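Local coordinates for protein glycerophosphodiester phosphodiesterase (PDB 3NO3) that belongs to the glycerophosphodiester phosphodiesterase family, has a TIM-barrel type of fold and carries a bound magnesium ion, at residues G18-Q21 against N22-R25; T67-E70 against L71-L74. One frame throughout, in Å; residues are numbered along the deposited sequence. Where two conformers were deposited one is given.

Interaction 1 of 2, residues G18-Q21 against N22-R25; sequences GSAQ and NSIR
With a chi1 of 68°, the hydroxyl of Ser-23 sits between its own backbone N and carbonyl carbon and faces Ala-20, whereas Arg-25, in one of its two conformers, sets CG opposite its backbone N (177°) and lays its chain along Gly-18 and Ser-19. Ser-23 OG donates to Ala-20 O at 2.7 Å, approaching the carbonyl from a position tilted 33° out of its plane. The methyl of Ala-20 lies alongside the same hydroxyl, CB to OG 3.9 Å. This bond spans a type II beta turn from Ala-20 to Ser-23, in which Asn-22 takes the positive phi of the third position. The turn delivers the chain to helix 24-32, part of the TIM-barrel framework, and Ser-23 is its N-cap: OG also accepts from Ser-26 N, so one hydroxyl ties the turn to the first turn of the helix, and the Glu-80 carboxylate accepts from the amides of Ile-24 and Arg-25.

Farther out, the outgoing chain returns alongside the incoming one in nearly the opposite direction. Arg-25 CG packs against Ser-19 CA at 3.5 Å and lies equally near Gly-18 O, while Ser-19 OG passes 3.6 Å from Arg-25 CG and is itself bonded to Tyr-13 O. In the same conformer, NH1 donates to Glu-17 O. At the tip of the turn, Asn-22 ND2 bonds to Asp-41 OD2. Asp-41 is a magnesium ligand, which places the Asn-22 side chain in the second shell of the metal site, about 6 Å from the ion, where it probably helps to orient that carboxylate.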
ATOM      1  N   GLY A  18     -16.234  13.066   6.050  1.00 25.07           N
ATOM      2  CA  GLY A  18     -15.594  13.897   5.032  1.00 24.80           C
ATOM      3  C   GLY A  18     -14.529  13.248   4.174  1.00 23.51           C
ATOM      4  O   GLY A  18     -14.030  13.891   3.224  1.00 23.99           O
ATOM      5  N   SER A  19     -14.226  11.974   4.449  1.00 23.33           N
ATOM      6  CA  SER A  19     -13.135  11.257   3.820  1.00 22.34           C
ATOM      7  C   SER A  19     -13.631  10.420   2.643  1.00 22.03           C
ATOM      8  O   SER A  19     -14.820  10.379   2.343  1.00 22.95           O
ATOM      9  CB  SER A  19     -12.340  10.473   4.863  1.00 21.56           C
ATOM     10  OG  SER A  19     -11.035  10.133   4.341  1.00 21.19           O
ATOM     11  N   ALA A  20     -12.678   9.848   1.922  1.00 20.77           N
ATOM     12  CA  ALA A  20     -12.896   9.118   0.683  1.00 19.20           C
ATOM     13  C   ALA A  20     -11.689   8.271   0.510  1.00 18.05           C
ATOM     14  O   ALA A  20     -10.620   8.639   0.942  1.00 17.33           O
ATOM     15  CB  ALA A  20     -13.017  10.049  -0.540  1.00 19.34           C
ATOM     16  N   GLN A  21     -11.860   7.132  -0.147  1.00 18.06           N
ATOM     17  CA  GLN A  21     -10.708   6.271  -0.484  1.00 17.96           C
ATOM     18  C   GLN A  21      -9.681   7.030  -1.302  1.00 17.19           C
ATOM     19  O   GLN A  21     -10.049   7.820  -2.195  1.00 16.33           O
ATOM     20  CB  GLN A  21     -11.213   5.025  -1.248  1.00 18.95           C
ATOM     21  CG  GLN A  21     -12.045   4.127  -0.374  1.00 17.90           C
ATOM     22  CD  GLN A  21     -12.706   2.970  -1.111  1.00 24.63           C
ATOM     23  OE1 GLN A  21     -12.264   2.555  -2.181  1.00 21.94           O
ATOM     24  NE2 GLN A  21     -13.751   2.418  -0.502  1.00 26.74           N
ATOM     25  N   ASN A  22      -8.391   6.818  -1.021  1.00 16.95           N
ATOM     26  CA  ASN A  22      -7.305   7.344  -1.881  1.00 17.04           C
ATOM     27  C   ASN A  22      -7.339   8.855  -2.088  1.00 17.07           C
ATOM     28  O   ASN A  22      -7.146   9.371  -3.199  1.00 16.30           O
ATOM     29  CB  ASN A  22      -7.276   6.579  -3.228  1.00 17.01           C
ATOM     30  CG  ASN A  22      -6.617   5.211  -3.120  1.00 17.35           C
ATOM     31  OD1 ASN A  22      -5.545   5.124  -2.588  1.00 19.56           O
ATOM     32  ND2 ASN A  22      -7.231   4.158  -3.664  1.00 15.34           N
ATOM     33  N   SER A  23      -7.629   9.569  -1.002  1.00 17.40           N
ATOM     34  CA  SER A  23      -7.845  11.021  -1.041  1.00 17.38           C
ATOM     35  C   SER A  23      -6.817  11.737  -0.156  1.00 17.45           C
ATOM     36  O   SER A  23      -6.126  11.123   0.667  1.00 18.84           O
ATOM     37  CB  SER A  23      -9.272  11.342  -0.563  1.00 17.72           C
ATOM     38  OG  SER A  23      -9.472  11.066   0.803  1.00 16.90           O
ATOM     39  N   ILE A  24      -6.741  13.045  -0.326  1.00 18.89           N
ATOM     40  CA  ILE A  24      -5.947  13.910   0.532  1.00 18.71           C
ATOM     41  C   ILE A  24      -6.475  13.795   1.974  1.00 19.24           C
ATOM     42  O   ILE A  24      -5.694  13.573   2.917  1.00 18.64           O
ATOM     43  CB  ILE A  24      -5.987  15.350   0.039  1.00 19.94           C
ATOM     44  CG1 ILE A  24      -5.294  15.456  -1.347  1.00 20.07           C
ATOM     45  CG2 ILE A  24      -5.464  16.324   1.166  1.00 18.48           C
ATOM     46  CD1 ILE A  24      -3.794  15.120  -1.399  1.00 17.31           C
ATOM     47  N   ARG A  25      -7.809  13.805   2.132  1.00 19.49           N
ATOM     48  CA  ARG A  25      -8.433  13.691   3.438  0.55 19.90           C
ATOM     49  C   ARG A  25      -8.080  12.364   4.110  1.00 19.68           C
ATOM     50  O   ARG A  25      -7.791  12.352   5.279  1.00 21.12           O
ATOM     51  CB  ARG A  25      -9.949  13.870   3.297  0.55 20.36           C
ATOM     52  CG  ARG A  25     -10.796  13.715   4.532  0.55 20.88           C
ATOM     53  CD  ARG A  25     -10.672  14.767   5.591  0.55 22.52           C
ATOM     54  NE  ARG A  25     -11.927  14.854   6.371  0.55 24.42           N
ATOM     55  CZ  ARG A  25     -12.120  15.590   7.468  0.55 23.47           C
ATOM     56  NH1 ARG A  25     -13.321  15.590   8.047  0.55 23.30           N
ATOM     57  NH2 ARG A  25     -11.142  16.320   8.005  0.55 24.97           N
TER

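Interaction 2 of 2, residues T67-E70 against L71-L74; sequences TYDE and LKDL
A capping box opens the short helix 68-71, and the contact runs from this box through the helix into the type I beta turn from Leu-71 to Leu-74. Leu-71 N donates to Tyr-68 O at 2.9 Å, a bent bond whose donor stands well above the carbonyl plane. In the box, Thr-67 N gives a 3.0 Å bond to Glu-70 OE2, on its anti side but tilted out of the carboxylate plane, and Glu-70 N returns a weak one to Thr-67 OG1.

The side chains of Tyr-68 and Lys-72 cross at about a right angle. Lys-72 CB lies over one face of the tyrosine ring in a CH-pi contact, 3.8 Å from the centroid and displaced toward the rim, where CZ is its closest ring atom. Water 1 joins Tyr-68 OH to Lys-72 O at the edge of this contact. A Lys-72 chi1 of 65° turns CG back over its own main chain, which brings the rest of the side chain beside Asp-69. In one of the two Asp-69 conformers, Lys-72 NZ reaches OD1 in a long salt bridge of 3.5 Å, its hydrogen bond weak; NZ also meets Asp-73 OD2 at 3.3 Å from above the carboxylate plane. Leu-71 faces inward on Ile-58 and Leu-82.

Water 2 donates to Asp-69 O and Asp-73 OD2, and water 4 links Glu-70 O to Asp-73 N, so solvent bridges the short, weakly bonded helix to the beta turn. Where Asp-69 adopts this conformer, one ammonium shared by two carboxylates probably eases their mutual repulsion, though each pairing is likely to be modest.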
ATOM      1  N   THR A  67      -5.598  10.108 -21.392  1.00 15.09           N
ATOM      2  CA  THR A  67      -4.669  11.176 -20.995  1.00 16.89           C
ATOM      3  C   THR A  67      -5.086  11.802 -19.664  1.00 17.54           C
ATOM      4  O   THR A  67      -6.255  11.745 -19.266  1.00 17.18           O
ATOM      5  CB  THR A  67      -4.607  12.289 -22.008  1.00 17.27           C
ATOM      6  OG1 THR A  67      -5.909  12.879 -22.098  1.00 19.81           O
ATOM      7  CG2 THR A  67      -4.072  11.785 -23.395  1.00 18.47           C
ATOM      8  N   TYR A  68      -4.123  12.394 -18.959  1.00 18.10           N
ATOM      9  CA  TYR A  68      -4.441  13.088 -17.704  1.00 17.32           C
ATOM     10  C   TYR A  68      -5.501  14.204 -17.912  1.00 17.52           C
ATOM     11  O   TYR A  68      -6.409  14.384 -17.074  1.00 17.53           O
ATOM     12  CB  TYR A  68      -3.174  13.598 -17.000  1.00 16.74           C
ATOM     13  CG  TYR A  68      -3.495  14.392 -15.764  1.00 15.60           C
ATOM     14  CD1 TYR A  68      -4.137  13.796 -14.661  1.00 14.96           C
ATOM     15  CD2 TYR A  68      -3.254  15.755 -15.723  1.00 17.81           C
ATOM     16  CE1 TYR A  68      -4.498  14.527 -13.545  1.00 15.16           C
ATOM     17  CE2 TYR A  68      -3.603  16.515 -14.597  1.00 18.28           C
ATOM     18  CZ  TYR A  68      -4.222  15.902 -13.518  1.00 15.96           C
ATOM     19  OH  TYR A  68      -4.567  16.679 -12.442  1.00 16.76           O
ATOM     20  N   ASP A  69      -5.416  14.913 -19.027  1.00 19.06           N
ATOM     21  CA  ASP A  69      -6.397  15.948 -19.390  0.60 20.22           C
ATOM     22  C   ASP A  69      -7.844  15.448 -19.397  1.00 20.93           C
ATOM     23  O   ASP A  69      -8.755  16.172 -18.945  1.00 22.51           O
ATOM     24  CB  ASP A  69      -6.072  16.561 -20.766  0.60 21.37           C
ATOM     25  CG  ASP A  69      -6.815  17.856 -21.017  0.60 23.33           C
ATOM     26  OD1 ASP A  69      -6.544  18.818 -20.286  0.60 21.93           O
ATOM     27  OD2 ASP A  69      -7.676  17.914 -21.929  0.60 28.77           O
ATOM     28  N   GLU A  70      -8.075  14.227 -19.913  1.00 20.48           N
ATOM     29  CA  GLU A  70      -9.431  13.604 -19.871  1.00 21.81           C
ATOM     30  C   GLU A  70      -9.914  13.329 -18.422  1.00 20.32           C
ATOM     31  O   GLU A  70     -11.113  13.319 -18.156  1.00 21.69           O
ATOM     32  CB  GLU A  70      -9.455  12.251 -20.600  1.00 22.42           C
ATOM     33  CG  GLU A  70      -9.332  12.274 -22.076  1.00 25.76           C
ATOM     34  CD  GLU A  70      -9.262  10.851 -22.655  1.00 29.55           C
ATOM     35  OE1 GLU A  70     -10.327  10.242 -22.862  1.00 35.56           O
ATOM     36  OE2 GLU A  70      -8.152  10.343 -22.897  1.00 27.03           O
ATOM     37  N   LEU A  71      -8.984  13.059 -17.499  1.00 18.38           N
ATOM     38  CA  LEU A  71      -9.310  12.595 -16.147  1.00 18.07           C
ATOM     39  C   LEU A  71      -9.292  13.670 -15.052  1.00 17.77           C
ATOM     40  O   LEU A  71      -9.817  13.430 -13.952  1.00 18.14           O
ATOM     41  CB  LEU A  71      -8.305  11.502 -15.722  1.00 17.43           C
ATOM     42  CG  LEU A  71      -8.174  10.271 -16.647  1.00 18.27           C
ATOM     43  CD1 LEU A  71      -6.959   9.492 -16.182  1.00 16.64           C
ATOM     44  CD2 LEU A  71      -9.444   9.402 -16.641  1.00 17.27           C
ATOM     45  N   LYS A  72      -8.662  14.801 -15.333  1.00 16.82           N
ATOM     46  CA  LYS A  72      -8.199  15.703 -14.260  1.00 18.38           C
ATOM     47  C   LYS A  72      -9.232  16.379 -13.422  1.00 20.03           C
ATOM     48  O   LYS A  72      -8.925  16.787 -12.300  1.00 19.45           O
ATOM     49  CB  LYS A  72      -7.276  16.800 -14.807  1.00 17.99           C
ATOM     50  CG  LYS A  72      -7.864  17.816 -15.776  1.00 20.51           C
ATOM     51  CD  LYS A  72      -6.707  18.737 -16.357  1.00 25.89           C
ATOM     52  CE  LYS A  72      -7.206  20.031 -16.986  1.00 30.33           C
ATOM     53  NZ  LYS A  72      -8.515  19.901 -17.633  1.00 34.04           N
ATOM     54  N   ASP A  73     -10.414  16.568 -14.000  1.00 20.86           N
ATOM     55  CA  ASP A  73     -11.481  17.225 -13.324  1.00 22.48           C
ATOM     56  C   ASP A  73     -12.520  16.254 -12.733  1.00 21.78           C
ATOM     57  O   ASP A  73     -13.467  16.717 -12.108  1.00 22.31           O
ATOM     58  CB  ASP A  73     -12.127  18.250 -14.269  1.00 23.90           C
ATOM     59  CG  ASP A  73     -11.180  19.426 -14.579  1.00 27.70           C
ATOM     60  OD1 ASP A  73     -10.435  19.913 -13.666  1.00 27.76           O
ATOM     61  OD2 ASP A  73     -11.171  19.815 -15.757  1.00 34.60           O
ATOM     62  N   LEU A  74     -12.312  14.948 -12.865  1.00 20.49           N
ATOM     63  CA  LEU A  74     -13.192  13.956 -12.247  1.00 20.39           C
ATOM     64  C   LEU A  74     -13.061  14.008 -10.724  1.00 20.27           C
ATOM     65  O   LEU A  74     -11.979  14.242 -10.217  1.00 20.74           O
ATOM     66  CB  LEU A  74     -12.923  12.556 -12.787  1.00 19.22           C
ATOM     67  CG  LEU A  74     -13.066  12.292 -14.306  1.00 19.35           C
ATOM     68  CD1 LEU A  74     -12.727  10.835 -14.610  1.00 18.48           C
ATOM     69  CD2 LEU A  74     -14.467  12.653 -14.829  1.00 19.49           C
TER
HETATM   70  O   HOH W   1      -6.674  16.085 -11.090  1.00 17.75           O
HETATM   71  O   HOH W   2     -11.122  17.461 -17.908  1.00 46.09           O
HETATM   72  O   HOH W   3      -8.839  20.282 -20.992  1.00 50.92           O
HETATM   73  O   HOH W   4     -11.805  15.470 -16.506  1.00 25.96           O

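Interaction 1 precedes interaction 2 in the sequence, and both belong to the same TIM-barrel chain. Their centres are about 18 Å apart and their nearest atoms about 10 Å, without touching. Residues 18-25 lead from strand 6-9 of the barrel sheet into helix 24-32, with the tip of the turn, at Asn-22, close to the magnesium site. Residues 67-74 belong to a more peripheral excursion between strands 37-44 and 99-104, about 23 Å from the chain centre against 15 Å for interaction 1. The loop after residue 74 connects them: Leu-82 pairs with Leu-74, while Asn-78 and Glu-80 bond to Gly-18 O and to the amides of Ile-24 and Arg-25. One contact thus lies by the metal, the other on the surface.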